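Local coordinates for protein putative transcriptional regulator (MarR/EmrR family) (Acinetobacter sp. ADP1, PDB 3NRV) that probably binds DNA as a dimeric transcription factor of the MarR/EmrR family and regulates gene expression, at residues I46-S51 with Q58-I63. Residues are numbered along the deposited sequence; the frame is centred on the assembly and turned at random. Where two conformers were deposited one is given.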
loop_
_atom_site.group_PDB
_atom_site.type_symbol
_atom_site.label_atom_id
_atom_site.label_comp_id
_atom_site.label_asym_id
_atom_site.label_seq_id
_atom_site.Cartn_x
_atom_site.Cartn_y
_atom_site.Cartn_z
ATOM N N ILE C 46 -1.048 13.162 -3.076
ATOM C CA ILE C 46 -1.842 14.388 -3.017
ATOM C C ILE C 46 -2.401 14.583 -1.610
ATOM O O ILE C 46 -2.361 15.686 -1.044
ATOM C CB ILE C 46 -2.967 14.347 -4.094
ATOM C CG1 ILE C 46 -2.356 14.667 -5.460
ATOM C CG2 ILE C 46 -4.084 15.334 -3.781
ATOM C CD1 ILE C 46 -3.168 14.156 -6.580
ATOM N N SER C 47 -2.902 13.502 -1.028
ATOM C CA SER C 47 -3.491 13.588 0.302
ATOM C C SER C 47 -2.430 13.936 1.360
ATOM O O SER C 47 -2.697 14.677 2.314
ATOM C CB SER C 47 -4.243 12.299 0.648
ATOM O OG SER C 47 -4.617 12.298 2.011
ATOM N N VAL C 48 -1.215 13.429 1.180
ATOM C CA VAL C 48 -0.115 13.807 2.084
ATOM C C VAL C 48 0.235 15.286 1.920
ATOM O O VAL C 48 0.383 16.002 2.898
ATOM C CB VAL C 48 1.158 12.951 1.898
ATOM C CG1 VAL C 48 2.342 13.550 2.686
ATOM C CG2 VAL C 48 0.895 11.529 2.347
ATOM N N LEU C 49 0.323 15.756 0.680
ATOM C CA LEU C 49 0.654 17.155 0.423
ATOM C C LEU C 49 -0.400 18.114 1.000
ATOM O O LEU C 49 -0.080 19.227 1.417
ATOM C CB LEU C 49 0.855 17.400 -1.076
ATOM C CG LEU C 49 2.003 16.629 -1.747
ATOM C CD1 LEU C 49 2.069 16.900 -3.203
ATOM C CD2 LEU C 49 3.323 17.022 -1.091
ATOM N N SER C 50 -1.657 17.693 1.062
ATOM C CA SER C 50 -2.673 18.610 1.571
ATOM C C SER C 50 -2.569 18.766 3.089
ATOM O O SER C 50 -3.092 19.722 3.655
ATOM C CB SER C 50 -4.078 18.128 1.203
ATOM O OG SER C 50 -4.490 17.123 2.107
ATOM N N SER C 51 -1.900 17.814 3.739
ATOM C CA SER C 51 -1.942 17.655 5.191
ATOM C C SER C 51 -0.703 18.203 5.862
ATOM O O SER C 51 -0.717 18.555 7.037
ATOM C CB SER C 51 -2.017 16.167 5.557
ATOM O OG SER C 51 -3.274 15.597 5.248
ATOM N N GLN C 58 11.755 12.703 0.805
ATOM C CA GLN C 58 12.022 11.921 2.015
ATOM C C GLN C 58 10.809 11.876 2.956
ATOM O O GLN C 58 10.412 10.820 3.435
ATOM C CB GLN C 58 13.210 12.500 2.795
ATOM C CG GLN C 58 13.553 11.708 4.054
ATOM C CD GLN C 58 14.072 10.317 3.741
ATOM O OE1 GLN C 58 13.420 9.307 4.035
ATOM N NE2 GLN C 58 15.251 10.254 3.138
ATOM N N LYS C 59 10.245 13.038 3.249
ATOM C CA LYS C 59 9.104 13.082 4.163
ATOM C C LYS C 59 7.885 12.310 3.619
ATOM O O LYS C 59 7.203 11.609 4.371
ATOM C CB LYS C 59 8.729 14.526 4.515
ATOM C CG LYS C 59 7.553 14.613 5.482
ATOM C CD LYS C 59 7.326 16.039 5.974
ATOM C CE LYS C 59 6.189 16.101 6.985
ATOM N NZ LYS C 59 6.151 17.439 7.664
ATOM N N ILE C 60 7.627 12.419 2.315
ATOM C CA ILE C 60 6.490 11.703 1.723
ATOM C C ILE C 60 6.723 10.187 1.824
ATOM O O ILE C 60 5.829 9.425 2.200
ATOM C CB ILE C 60 6.234 12.153 0.253
ATOM C CG1 ILE C 60 5.866 13.641 0.198
ATOM C CG2 ILE C 60 5.144 11.314 -0.410
ATOM C CD1 ILE C 60 6.072 14.252 -1.188
ATOM N N SER C 61 7.946 9.757 1.528
ATOM C CA SER C 61 8.307 8.344 1.648
ATOM C C SER C 61 8.175 7.827 3.083
ATOM O O SER C 61 7.665 6.724 3.321
ATOM C CB SER C 61 9.744 8.120 1.123
ATOM O OG SER C 61 10.163 6.785 1.319
ATOM N N ASP C 62 8.632 8.627 4.038
ATOM C CA ASP C 62 8.564 8.245 5.442
ATOM C C ASP C 62 7.113 8.040 5.847
ATOM O O ASP C 62 6.786 7.084 6.558
ATOM C CB ASP C 62 9.190 9.318 6.334
ATOM C CG ASP C 62 10.703 9.354 6.228
ATOM O OD1 ASP C 62 11.285 8.398 5.669
ATOM O OD2 ASP C 62 11.309 10.342 6.709
ATOM N N ILE C 63 6.248 8.939 5.385
ATOM C CA ILE C 63 4.829 8.865 5.720
ATOM C C ILE C 63 4.116 7.686 5.067
ATOM O O ILE C 63 3.338 6.990 5.725
ATOM C CB ILE C 63 4.097 10.185 5.394
ATOM C CG1 ILE C 63 4.617 11.307 6.305
ATOM C CG2 ILE C 63 2.600 10.011 5.553
ATOM C CD1 ILE C 63 4.191 12.727 5.885
#
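V48 and I63 meet end to end, two beta-branched side chains whose CB atoms both face the opposite helix. Each presents two carbons: V48 CG1 lies 3.8 Å from I63 CD1, and V48 CG2 lies 3.9 Å from I63 CG2. Chi1 of 170° turns CG1 trans to the V48 nitrogen and puts CG2 beside it, aiming the naturally forked methyls at I63. One turn earlier on the second helix, I60 leaves its backbone more obliquely; its CG1 passes 4.3 Å from V48 CG1, and its extended chain carries CD1 on to L49 CD2, 3.9 Å away, where the two side chains run slantwise past one another. Branched aliphatic residues suit this interface: no hydrogen bond joins the two segments, and the methyl-bearing ends bridge segment axes 10.6 Å apart. C55, in the intervening loop, packs against V48, L49 and I60. Beyond the pair, L49 continues onto I98 and L100 of strand 97-100, while I60 also touches V71 of helix 68-80, merging the contact into a larger apolar core. Segments 46-51 and 58-63 run at 113° to one another. In this winged helix-turn-helix domain of the MarR type, the contact packs helix 40-51 on helix 57-64, the first of the helix-turn-helix; after a short turn comes helix 68-80, probably the recognition helix, and strands 84-87 and 97-100 form the wing.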